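Local coordinates for penicillin-binding protein activator LpoB (Salmonella enterica subsp. enterica serovar Typhimurium, PDB 4Q6V) that probably regulates peptidoglycan synthesis at the outer membrane, as a lipoprotein that activates penicillin-binding protein 1B, at residues L26-V31 with T47-L52; N32-G37 with Y101-G106; G37-N42 with G106-P111; A112-L117 with S128-V133. All blocks are in the same frame, centred on the assembly; numbering follows the deposited sequence.

Interaction 1: residues L26-V31 with T47-L52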
loop_
_atom_site.group_PDB
_atom_site.type_symbol
_atom_site.label_atom_id
_atom_site.label_comp_id
_atom_site.label_asym_id
_atom_site.label_seq_id
_atom_site.Cartn_x
_atom_site.Cartn_y
_atom_site.Cartn_z
ATOM N N LEU A 26 -7.500 5.611 3.630
ATOM C CA LEU A 26 -6.195 5.211 3.065
ATOM C C LEU A 26 -6.452 4.230 1.945
ATOM O O LEU A 26 -7.121 3.240 2.138
ATOM C CB LEU A 26 -5.291 4.680 4.159
ATOM C CG LEU A 26 -4.028 3.962 3.664
ATOM C CD1 LEU A 26 -2.973 4.933 3.135
ATOM C CD2 LEU A 26 -3.482 3.148 4.819
ATOM N N LEU A 27 -5.923 4.511 0.760
ATOM C CA LEU A 27 -5.842 3.567 -0.311
ATOM C C LEU A 27 -4.564 2.728 -0.292
ATOM O O LEU A 27 -3.470 3.229 -0.478
ATOM C CB LEU A 27 -5.990 4.303 -1.654
ATOM C CG LEU A 27 -5.887 3.468 -2.920
ATOM C CD1 LEU A 27 -6.716 2.215 -2.814
ATOM C CD2 LEU A 27 -6.219 4.253 -4.187
ATOM N N VAL A 28 -4.723 1.434 -0.082
ATOM C CA VAL A 28 -3.573 0.522 0.052
ATOM C C VAL A 28 -3.314 -0.187 -1.276
ATOM O O VAL A 28 -4.066 -1.079 -1.685
ATOM C CB VAL A 28 -3.835 -0.567 1.134
ATOM C CG1 VAL A 28 -2.676 -1.559 1.204
ATOM C CG2 VAL A 28 -4.050 0.090 2.457
ATOM N N ASP A 29 -2.258 0.241 -1.965
ATOM C CA ASP A 29 -1.924 -0.362 -3.246
ATOM C C ASP A 29 -1.411 -1.785 -2.959
ATOM O O ASP A 29 -0.851 -2.039 -1.884
ATOM C CB ASP A 29 -0.928 0.517 -4.004
ATOM C CG ASP A 29 -1.041 0.419 -5.504
ATOM O OD1 ASP A 29 -1.942 -0.300 -6.004
ATOM O OD2 ASP A 29 -0.194 1.076 -6.165
ATOM N N SER A 30 -1.680 -2.703 -3.887
ATOM C CA SER A 30 -1.298 -4.101 -3.698
ATOM C C SER A 30 0.233 -4.198 -3.754
ATOM O O SER A 30 0.892 -3.490 -4.521
ATOM C CB SER A 30 -2.019 -5.017 -4.702
ATOM O OG SER A 30 -1.537 -4.801 -6.008
ATOM N N VAL A 31 0.787 -5.032 -2.883
ATOM C CA VAL A 31 2.222 -5.233 -2.802
ATOM C C VAL A 31 2.726 -5.736 -4.167
ATOM O O VAL A 31 2.178 -6.695 -4.759
ATOM C CB VAL A 31 2.613 -6.212 -1.683
ATOM C CG1 VAL A 31 4.117 -6.398 -1.576
ATOM C CG2 VAL A 31 1.990 -5.845 -0.342
ATOM N N THR A 47 -2.237 -9.103 4.637
ATOM C CA THR A 47 -1.502 -8.864 5.874
ATOM C C THR A 47 -1.359 -7.366 6.150
ATOM O O THR A 47 -1.513 -6.899 7.267
ATOM C CB THR A 47 -0.119 -9.564 5.831
ATOM O OG1 THR A 47 -0.319 -10.980 5.768
ATOM C CG2 THR A 47 0.727 -9.260 7.054
ATOM N N LEU A 48 -1.002 -6.629 5.107
ATOM C CA LEU A 48 -0.713 -5.236 5.191
ATOM C C LEU A 48 -1.987 -4.492 5.595
ATOM O O LEU A 48 -1.955 -3.617 6.473
ATOM C CB LEU A 48 -0.208 -4.694 3.821
ATOM C CG LEU A 48 0.244 -3.216 3.863
ATOM C CD1 LEU A 48 1.189 -2.929 4.991
ATOM C CD2 LEU A 48 0.827 -2.800 2.513
ATOM N N ARG A 49 -3.082 -4.810 4.925
ATOM C CA ARG A 49 -4.375 -4.151 5.142
ATOM C C ARG A 49 -4.778 -4.370 6.607
ATOM O O ARG A 49 -5.306 -3.467 7.291
ATOM C CB ARG A 49 -5.410 -4.668 4.167
ATOM C CG ARG A 49 -5.277 -4.171 2.731
ATOM C CD ARG A 49 -6.279 -4.865 1.817
ATOM N NE ARG A 49 -7.629 -4.638 2.286
ATOM C CZ ARG A 49 -8.467 -3.684 1.877
ATOM N NH1 ARG A 49 -8.129 -2.855 0.917
ATOM N NH2 ARG A 49 -9.674 -3.567 2.419
ATOM N N ASN A 50 -4.471 -5.567 7.120
ATOM C CA ASN A 50 -4.773 -5.870 8.527
ATOM C C ASN A 50 -3.974 -5.054 9.501
ATOM O O ASN A 50 -4.537 -4.424 10.391
ATOM C CB ASN A 50 -4.645 -7.365 8.771
ATOM C CG ASN A 50 -5.760 -8.151 8.108
ATOM O OD1 ASN A 50 -5.528 -9.166 7.456
ATOM N ND2 ASN A 50 -6.986 -7.685 8.265
ATOM N N ALA A 51 -2.663 -5.017 9.285
ATOM C CA ALA A 51 -1.780 -4.187 10.088
ATOM C C ALA A 51 -2.234 -2.714 10.107
ATOM O O ALA A 51 -2.125 -2.042 11.135
ATOM C CB ALA A 51 -0.333 -4.263 9.622
ATOM N N LEU A 52 -2.762 -2.244 8.977
ATOM C CA LEU A 52 -3.193 -0.862 8.859
ATOM C C LEU A 52 -4.551 -0.586 9.478
ATOM O O LEU A 52 -4.746 0.496 10.065
ATOM C CB LEU A 52 -3.218 -0.482 7.391
ATOM C CG LEU A 52 -1.848 -0.386 6.740
ATOM C CD1 LEU A 52 -1.974 -0.407 5.236
ATOM C CD2 LEU A 52 -1.097 0.845 7.208
HETATM O O HOH W 1 -6.477 -2.815 -1.209
#
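V28 meets L52 tip to tip, CG2 lying 3.5 Å from CD1 of the leucine. This is the closest contact of the two segments, which belong to a beta-alpha-beta unit in the C-terminal domain of LpoB, made of strand 25-35, helix 41-54 and strand 59-60. Strand 26-28 and helix 47-52 run nearly antiparallel, at 159°, with axes 10.2 Å apart, so the helix lies over one face of the sheet. The two methyls of V28 divide the work: with CG1 anti to the backbone N (chi1 176°), CG1 reaches L48, 3.9 Å from its CD2, while CG2 is left for L52. Two residues earlier on the same face, L26 crosses L52 at about a right angle, with CD2 3.9 Å from CD1 of L52. This part is buried and close-fitting. The packing thins toward V31, whose CG2 stays 4.3 Å from L48 CD2. The partly exposed side belongs to R49: its aliphatic CG rests against V28, the chain bends at chi3 (58°), and NH1 donates to the carbonyl of V61. One water links the two segments there, accepting from R49 NH1 at 2.7 Å and donating to V28 O at 3.0 Å.

Interaction 2: residues N32-G37 with Y101-G106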
loop_
_atom_site.group_PDB
_atom_site.type_symbol
_atom_site.label_atom_id
_atom_site.label_comp_id
_atom_site.label_asym_id
_atom_site.label_seq_id
_atom_site.Cartn_x
_atom_site.Cartn_y
_atom_site.Cartn_z
ATOM N N ASN A 32 3.722 -5.053 -4.697
ATOM C CA ASN A 32 4.313 -5.362 -5.972
ATOM C C ASN A 32 5.576 -6.234 -5.854
ATOM O O ASN A 32 6.554 -5.867 -5.225
ATOM C CB ASN A 32 4.649 -4.063 -6.690
ATOM C CG ASN A 32 5.411 -4.244 -7.984
ATOM O OD1 ASN A 32 5.080 -5.109 -8.780
ATOM N ND2 ASN A 32 6.427 -3.407 -8.231
ATOM N N ASN A 33 5.543 -7.372 -6.521
ATOM C CA ASN A 33 6.651 -8.337 -6.502
ATOM C C ASN A 33 7.666 -8.023 -7.578
ATOM O O ASN A 33 7.377 -8.173 -8.769
ATOM C CB ASN A 33 6.117 -9.747 -6.700
ATOM C CG ASN A 33 7.226 -10.803 -6.860
ATOM O OD1 ASN A 33 8.309 -10.648 -6.318
ATOM N ND2 ASN A 33 6.908 -11.927 -7.521
ATOM N N ARG A 34 8.846 -7.585 -7.139
ATOM C CA ARG A 34 9.965 -7.337 -8.025
ATOM C C ARG A 34 11.130 -8.303 -7.751
ATOM O O ARG A 34 12.231 -8.042 -8.164
ATOM C CB ARG A 34 10.443 -5.893 -7.852
ATOM C CG ARG A 34 9.378 -4.826 -8.093
ATOM C CD ARG A 34 9.964 -3.505 -8.572
ATOM N NE ARG A 34 10.914 -2.963 -7.575
ATOM C CZ ARG A 34 12.259 -2.937 -7.676
ATOM N NH1 ARG A 34 12.889 -3.410 -8.765
ATOM N NH2 ARG A 34 13.005 -2.431 -6.680
ATOM N N THR A 35 10.902 -9.391 -7.036
ATOM C CA THR A 35 11.940 -10.393 -6.758
ATOM C C THR A 35 12.223 -11.230 -8.028
ATOM O O THR A 35 11.511 -11.113 -9.058
ATOM C CB THR A 35 11.574 -11.327 -5.596
ATOM O OG1 THR A 35 10.566 -12.275 -6.041
ATOM C CG2 THR A 35 11.005 -10.554 -4.420
ATOM N N ASN A 36 13.227 -12.124 -7.905
ATOM C CA ASN A 36 13.487 -13.074 -8.973
ATOM C C ASN A 36 12.575 -14.305 -9.038
ATOM O O ASN A 36 12.779 -15.209 -9.835
ATOM C CB ASN A 36 14.941 -13.489 -8.953
ATOM C CG ASN A 36 15.264 -14.333 -7.742
ATOM O OD1 ASN A 36 14.855 -13.988 -6.644
ATOM N ND2 ASN A 36 15.907 -15.486 -7.971
ATOM N N GLY A 37 11.583 -14.372 -8.167
ATOM C CA GLY A 37 10.699 -15.518 -8.072
ATOM C C GLY A 37 9.246 -15.105 -7.914
ATOM O O GLY A 37 8.956 -13.917 -7.753
ATOM N N TYR A 101 2.056 2.912 -1.312
ATOM C CA TYR A 101 2.728 1.981 -2.185
ATOM C C TYR A 101 3.645 1.057 -1.409
ATOM O O TYR A 101 4.276 1.514 -0.466
ATOM C CB TYR A 101 3.497 2.723 -3.256
ATOM C CG TYR A 101 2.724 3.773 -4.026
ATOM C CD1 TYR A 101 1.992 3.443 -5.163
ATOM C CD2 TYR A 101 2.812 5.118 -3.657
ATOM C CE1 TYR A 101 1.318 4.407 -5.900
ATOM C CE2 TYR A 101 2.159 6.102 -4.401
ATOM C CZ TYR A 101 1.429 5.735 -5.510
ATOM O OH TYR A 101 0.744 6.709 -6.214
ATOM N N SER A 102 3.734 -0.202 -1.822
ATOM C CA SER A 102 4.702 -1.155 -1.292
ATOM C C SER A 102 5.160 -2.189 -2.334
ATOM O O SER A 102 4.436 -2.514 -3.304
ATOM C CB SER A 102 4.123 -1.806 -0.017
ATOM O OG SER A 102 2.977 -2.528 -0.319
ATOM N N SER A 103 6.373 -2.696 -2.146
ATOM C CA SER A 103 6.919 -3.689 -3.058
ATOM C C SER A 103 7.988 -4.485 -2.381
ATOM O O SER A 103 8.626 -3.947 -1.492
ATOM C CB SER A 103 7.524 -3.036 -4.310
ATOM O OG SER A 103 8.739 -2.405 -3.954
ATOM N N ALA A 104 8.139 -5.745 -2.808
ATOM C CA ALA A 104 9.182 -6.652 -2.350
ATOM C C ALA A 104 10.168 -6.871 -3.494
ATOM O O ALA A 104 9.753 -7.116 -4.620
ATOM C CB ALA A 104 8.611 -7.972 -1.861
ATOM N N SER A 105 11.450 -6.689 -3.220
ATOM C CA SER A 105 12.489 -6.812 -4.209
ATOM C C SER A 105 13.705 -7.602 -3.751
ATOM O O SER A 105 13.806 -8.050 -2.582
ATOM C CB SER A 105 12.874 -5.412 -4.689
ATOM O OG SER A 105 13.476 -4.581 -3.683
ATOM N N GLY A 106 14.631 -7.813 -4.682
ATOM C CA GLY A 106 15.834 -8.631 -4.412
ATOM C C GLY A 106 15.599 -10.142 -4.556
ATOM O O GLY A 106 14.808 -10.555 -5.384
#
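R34 N donates to A104 O at 2.7 Å, the shortest of the hydrogen bonds joining these strands, and approaches almost in line with the carbonyl, the C=O...N angle being 178°. Two further bonds form the regular parallel ladder: N32 N to S102 O at 3.0 Å, and A104 N to N32 O at 2.9 Å. Farther along, N36 N makes a weak bond to G106 O, 3.4 Å long. On the face shared by R34, S103 and S105, the guanidinium of R34 has CB of S105 above one face, offset toward the rim, and S103 OG near its edge. N33 ties the chain from T35 to G37. With CG anti to its own N (chi1 173°), its amide is turned to the residues that follow: OD1 accepts from T35 N at 3.0 Å, an Asx turn, with the donor 44° out of the carbonyl plane, while ND2 donates to G37 O at 2.9 Å within the amide plane. T35 OG1 in turn accepts from G37 N, an ST turn. Strand 98-106 is flanked by strand 25-35 and, through backbone bonds of Y101, S103 and S105, by antiparallel strand 112-119, while the Y101 side chain packs on R84 and A87 of helix 84-94.

Interaction 3: residues G37-N42 with G106-P111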
loop_
_atom_site.group_PDB
_atom_site.type_symbol
_atom_site.label_atom_id
_atom_site.label_comp_id
_atom_site.label_asym_id
_atom_site.label_seq_id
_atom_site.Cartn_x
_atom_site.Cartn_y
_atom_site.Cartn_z
ATOM N N GLY A 37 11.583 -14.372 -8.167
ATOM C CA GLY A 37 10.699 -15.518 -8.072
ATOM C C GLY A 37 9.246 -15.105 -7.914
ATOM O O GLY A 37 8.956 -13.917 -7.753
ATOM N N SER A 38 8.342 -16.086 -7.965
ATOM C CA SER A 38 6.916 -15.874 -7.708
ATOM C C SER A 38 6.576 -15.713 -6.224
ATOM O O SER A 38 7.076 -16.456 -5.374
ATOM C CB SER A 38 6.058 -17.045 -8.231
ATOM O OG SER A 38 6.125 -17.126 -9.640
ATOM N N LEU A 39 5.714 -14.736 -5.937
ATOM C CA LEU A 39 5.276 -14.458 -4.570
ATOM C C LEU A 39 3.771 -14.257 -4.612
ATOM O O LEU A 39 3.230 -13.750 -5.623
ATOM C CB LEU A 39 5.956 -13.198 -3.988
ATOM C CG LEU A 39 7.167 -13.416 -3.084
ATOM C CD1 LEU A 39 8.196 -14.254 -3.824
ATOM C CD2 LEU A 39 7.794 -12.093 -2.617
ATOM N N ASN A 40 3.132 -14.658 -3.507
ATOM C CA ASN A 40 1.684 -14.498 -3.334
ATOM C C ASN A 40 1.363 -13.057 -3.020
ATOM O O ASN A 40 1.492 -12.680 -1.865
ATOM C CB ASN A 40 1.114 -15.394 -2.229
ATOM C CG ASN A 40 -0.403 -15.491 -2.267
ATOM O OD1 ASN A 40 -1.086 -14.763 -2.976
ATOM N ND2 ASN A 40 -0.942 -16.407 -1.479
ATOM N N ALA A 41 0.938 -12.321 -4.047
ATOM C CA ALA A 41 0.737 -10.870 -3.979
ATOM C C ALA A 41 -0.342 -10.465 -2.959
ATOM O O ALA A 41 -0.117 -9.589 -2.124
ATOM C CB ALA A 41 0.383 -10.316 -5.361
ATOM N N ASN A 42 -1.508 -11.099 -3.054
ATOM C CA ASN A 42 -2.677 -10.695 -2.291
ATOM C C ASN A 42 -2.618 -11.229 -0.864
ATOM O O ASN A 42 -3.315 -10.706 0.002
ATOM C CB ASN A 42 -3.982 -11.105 -2.992
ATOM C CG ASN A 42 -4.219 -12.606 -2.985
ATOM O OD1 ASN A 42 -3.326 -13.395 -2.658
ATOM N ND2 ASN A 42 -5.433 -13.010 -3.350
ATOM N N GLY A 106 14.631 -7.813 -4.682
ATOM C CA GLY A 106 15.834 -8.631 -4.412
ATOM C C GLY A 106 15.599 -10.142 -4.556
ATOM O O GLY A 106 14.808 -10.555 -5.384
ATOM N N ASN A 107 16.268 -10.944 -3.733
ATOM C CA ASN A 107 16.124 -12.398 -3.846
ATOM C C ASN A 107 14.812 -12.946 -3.314
ATOM O O ASN A 107 14.314 -12.514 -2.265
ATOM C CB ASN A 107 17.304 -13.061 -3.149
ATOM C CG ASN A 107 17.362 -14.543 -3.410
ATOM O OD1 ASN A 107 17.720 -14.965 -4.515
ATOM N ND2 ASN A 107 17.036 -15.348 -2.406
ATOM N N VAL A 108 14.252 -13.949 -3.996
ATOM C CA VAL A 108 12.960 -14.479 -3.647
ATOM C C VAL A 108 12.907 -15.007 -2.197
ATOM O O VAL A 108 11.912 -14.877 -1.484
ATOM C CB VAL A 108 12.517 -15.549 -4.678
ATOM C CG1 VAL A 108 13.407 -16.772 -4.594
ATOM C CG2 VAL A 108 11.038 -15.878 -4.489
ATOM N N ASN A 109 14.014 -15.587 -1.734
ATOM C CA ASN A 109 14.077 -16.152 -0.381
ATOM C C ASN A 109 14.534 -15.153 0.696
ATOM O O ASN A 109 14.591 -15.491 1.883
ATOM C CB ASN A 109 14.974 -17.379 -0.336
ATOM C CG ASN A 109 14.371 -18.542 -1.079
ATOM O OD1 ASN A 109 13.145 -18.653 -1.227
ATOM N ND2 ASN A 109 15.248 -19.400 -1.619
ATOM N N ALA A 110 14.814 -13.919 0.296
ATOM C CA ALA A 110 15.271 -12.898 1.206
ATOM C C ALA A 110 14.866 -11.464 0.808
ATOM O O ALA A 110 15.702 -10.585 0.744
ATOM C CB ALA A 110 16.769 -13.024 1.357
ATOM N N PRO A 111 13.571 -11.237 0.583
ATOM C CA PRO A 111 13.091 -10.010 -0.027
ATOM C C PRO A 111 13.381 -8.765 0.820
ATOM O O PRO A 111 13.472 -8.800 2.042
ATOM C CB PRO A 111 11.607 -10.236 -0.126
ATOM C CG PRO A 111 11.393 -11.718 -0.071
ATOM C CD PRO A 111 12.471 -12.184 0.847
#
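L39 and V108 cross obliquely, with CD1 of the leucine only 3.3 Å from CG2 of the valine. That separation is tighter than usual for two methyl carbons, possibly a strained contact or a small misplacement of the leucine. The same CG2 also faces the backbone of G37, 3.6 Å from its CA; because G37 has no side chain, the methyl can settle directly against the main chain. The valine torsion accounts for this double role: chi1 of 67° sets CG2 opposite its own backbone N and directs it at the other segment, while CG1 is wedged between N and carbonyl carbon. V108 CB is 3.8 Å from G37 N. L39 adopts a chi1 of -98°, away from a staggered value, which is consistent with the close fit at CD1. Its other branch is less engaged: CD2 comes to 4.4 Å from CG of P111, so the two methyls are divided between the valine and the proline ring. The turn here is a type I beta turn from N107 to A110, closed by the backbone bond A110 N to N107 O at 3.0 Å, with V108 as its second residue. It lies in the hairpin loop between strands 98-106 and 112-119, whereas residues 37-40 link strand 25-35 to helix 41-54, with N40 at the N-cap position. Y1 packs against L39, V108 and P111, so the first residue of this fragment covers the loop junction. N36 OD1 accepts from V108 N, holding the valine backbone beside the segment that its side chain touches.

Interaction 4: residues A112-L117 with S128-V133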
loop_
_atom_site.group_PDB
_atom_site.type_symbol
_atom_site.label_atom_id
_atom_site.label_comp_id
_atom_site.label_asym_id
_atom_site.label_seq_id
_atom_site.Cartn_x
_atom_site.Cartn_y
_atom_site.Cartn_z
ATOM N N ALA A 112 13.497 -7.636 0.155
ATOM C CA ALA A 112 13.428 -6.315 0.803
ATOM C C ALA A 112 12.076 -5.643 0.592
ATOM O O ALA A 112 11.641 -5.390 -0.524
ATOM C CB ALA A 112 14.600 -5.459 0.368
ATOM N N LEU A 113 11.357 -5.385 1.685
ATOM C CA LEU A 113 10.080 -4.657 1.679
ATOM C C LEU A 113 10.349 -3.147 1.775
ATOM O O LEU A 113 11.075 -2.678 2.612
ATOM C CB LEU A 113 9.187 -5.153 2.805
ATOM C CG LEU A 113 7.753 -4.647 2.820
ATOM C CD1 LEU A 113 6.982 -5.104 1.626
ATOM C CD2 LEU A 113 7.077 -5.106 4.082
ATOM N N GLN A 114 9.800 -2.388 0.835
ATOM C CA GLN A 114 9.866 -0.930 0.860
ATOM C C GLN A 114 8.471 -0.367 0.707
ATOM O O GLN A 114 7.659 -0.915 -0.039
ATOM C CB GLN A 114 10.805 -0.394 -0.224
ATOM C CG GLN A 114 12.259 -0.742 0.071
ATOM C CD GLN A 114 13.183 -0.760 -1.136
ATOM O OE1 GLN A 114 12.733 -0.843 -2.279
ATOM N NE2 GLN A 114 14.493 -0.704 -0.882
HETATM N N MSE A 115 8.216 0.711 1.433
HETATM C CA MSE A 115 6.859 1.299 1.437
HETATM C C MSE A 115 6.983 2.787 1.318
HETATM O O MSE A 115 7.955 3.381 1.742
HETATM C CB MSE A 115 6.124 0.937 2.728
HETATM C CG MSE A 115 5.759 -0.540 2.770
HETATM SE SE MSE A 115 4.623 -0.996 4.327
HETATM C CE MSE A 115 5.561 0.138 5.600
ATOM N N GLN A 116 5.999 3.422 0.687
ATOM C CA GLN A 116 5.936 4.865 0.611
ATOM C C GLN A 116 4.500 5.394 0.730
ATOM O O GLN A 116 3.566 4.831 0.147
ATOM C CB GLN A 116 6.551 5.303 -0.689
ATOM C CG GLN A 116 7.712 4.421 -1.134
ATOM C CD GLN A 116 7.874 4.567 -2.598
ATOM O OE1 GLN A 116 8.302 5.647 -3.044
ATOM N NE2 GLN A 116 7.522 3.514 -3.344
ATOM N N LEU A 117 4.336 6.468 1.491
ATOM C CA LEU A 117 3.015 7.061 1.708
ATOM C C LEU A 117 2.860 8.397 1.021
ATOM O O LEU A 117 3.554 9.391 1.382
ATOM C CB LEU A 117 2.747 7.200 3.203
ATOM C CG LEU A 117 1.350 7.669 3.574
ATOM C CD1 LEU A 117 0.348 6.559 3.338
ATOM C CD2 LEU A 117 1.368 8.133 5.013
ATOM N N SER A 128 8.583 7.309 4.138
ATOM C CA SER A 128 9.160 6.158 3.474
ATOM C C SER A 128 9.854 5.222 4.454
ATOM O O SER A 128 10.426 5.703 5.414
ATOM C CB SER A 128 10.145 6.644 2.411
ATOM O OG SER A 128 10.731 5.583 1.720
ATOM N N GLY A 129 9.793 3.921 4.182
ATOM C CA GLY A 129 10.432 2.912 5.038
ATOM C C GLY A 129 10.803 1.617 4.338
ATOM O O GLY A 129 10.111 1.187 3.419
ATOM N N LYS A 130 11.893 0.979 4.800
ATOM C CA LYS A 130 12.333 -0.319 4.273
ATOM C C LYS A 130 12.632 -1.302 5.384
ATOM O O LYS A 130 13.015 -0.897 6.466
ATOM C CB LYS A 130 13.498 -0.180 3.322
ATOM C CG LYS A 130 14.563 0.789 3.768
ATOM C CD LYS A 130 15.531 1.109 2.640
ATOM C CE LYS A 130 16.757 1.867 3.153
ATOM N NZ LYS A 130 17.853 2.054 2.137
ATOM N N GLY A 131 12.321 -2.571 5.150
ATOM C CA GLY A 131 12.687 -3.626 6.094
ATOM C C GLY A 131 12.925 -4.927 5.353
ATOM O O GLY A 131 12.406 -5.127 4.278
ATOM N N ALA A 132 13.716 -5.818 5.927
ATOM C CA ALA A 132 13.915 -7.137 5.325
ATOM C C ALA A 132 12.851 -8.093 5.767
ATOM O O ALA A 132 12.419 -8.079 6.913
ATOM C CB ALA A 132 15.301 -7.671 5.668
ATOM N N VAL A 133 12.397 -8.929 4.848
ATOM C CA VAL A 133 11.377 -9.901 5.144
ATOM C C VAL A 133 12.065 -11.243 5.420
ATOM O O VAL A 133 12.601 -11.878 4.512
ATOM C CB VAL A 133 10.423 -10.069 3.962
ATOM C CG1 VAL A 133 9.351 -11.123 4.263
ATOM C CG2 VAL A 133 9.818 -8.739 3.531
#
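Q114 runs beside K130, and its flat carboxamide comes within 4.2 Å of segment 128-133 at its nitrogen alone: NE2 is 4.1 Å from K130 CD. The peptide planes are the other flat groups. G131 N lies in the plane of the L113 carbonyl, 2.8 Å from its O, whereas G129 N sits 27° out of the M115 carbonyl plane, 3.1 Å from M115 O. The reciprocal bonds, L113 N to G131 O and M115 N to G129 O, are both 2.8 Å long. L113 with G131 and M115 with G129 are therefore the hydrogen-bonded pairs of an antiparallel ladder, with Q114 and K130 in a non-hydrogen-bonded position between them. There the two side chains point the same way, Q114 CG touching K130 CB at 3.5 Å. The lysine CG is set between its backbone N and carbonyl carbon (chi1 43°), and the chain beyond it is extended, leading its end away from the other strand. L113 and the selenomethionine M115 point to the opposite face, where their partners G131 and G129 carry no side chain, and just past the strand end V133 CG2 packs 3.7 Å from L113 CB. The hairpin forms one side of the mixed sheet: strand 125-132 is an outermost strand within the chain, and strand 112-119 is bonded on its other flank to strand 98-106. Helix 3-15 lies over the L113 and M115 face, with M7 and L10 against L113, L10 against M115 and W3 against V133.

Interactions 1, 2 and 4 meet in one mixed sheet, in which strand 98-106 lies between strands 25-35 and 112-119. Interactions 1 and 2 share strand 25-35, with centres about 15 Å apart. Interaction 3 lies about 6 Å from interaction 2, centre to centre, and shares G37 and G106 with it, continuing from paired strands into the loops at their end. Along the chain, interactions 1, 2 and 3 have alternating segments, whereas interaction 4 comes last as a local hairpin. L48 also approaches the selenium of M115, joining interactions 1 and 4 across the core, their centres about 13 Å apart. Together they tie early and late parts of the LpoB domain into one compact unit.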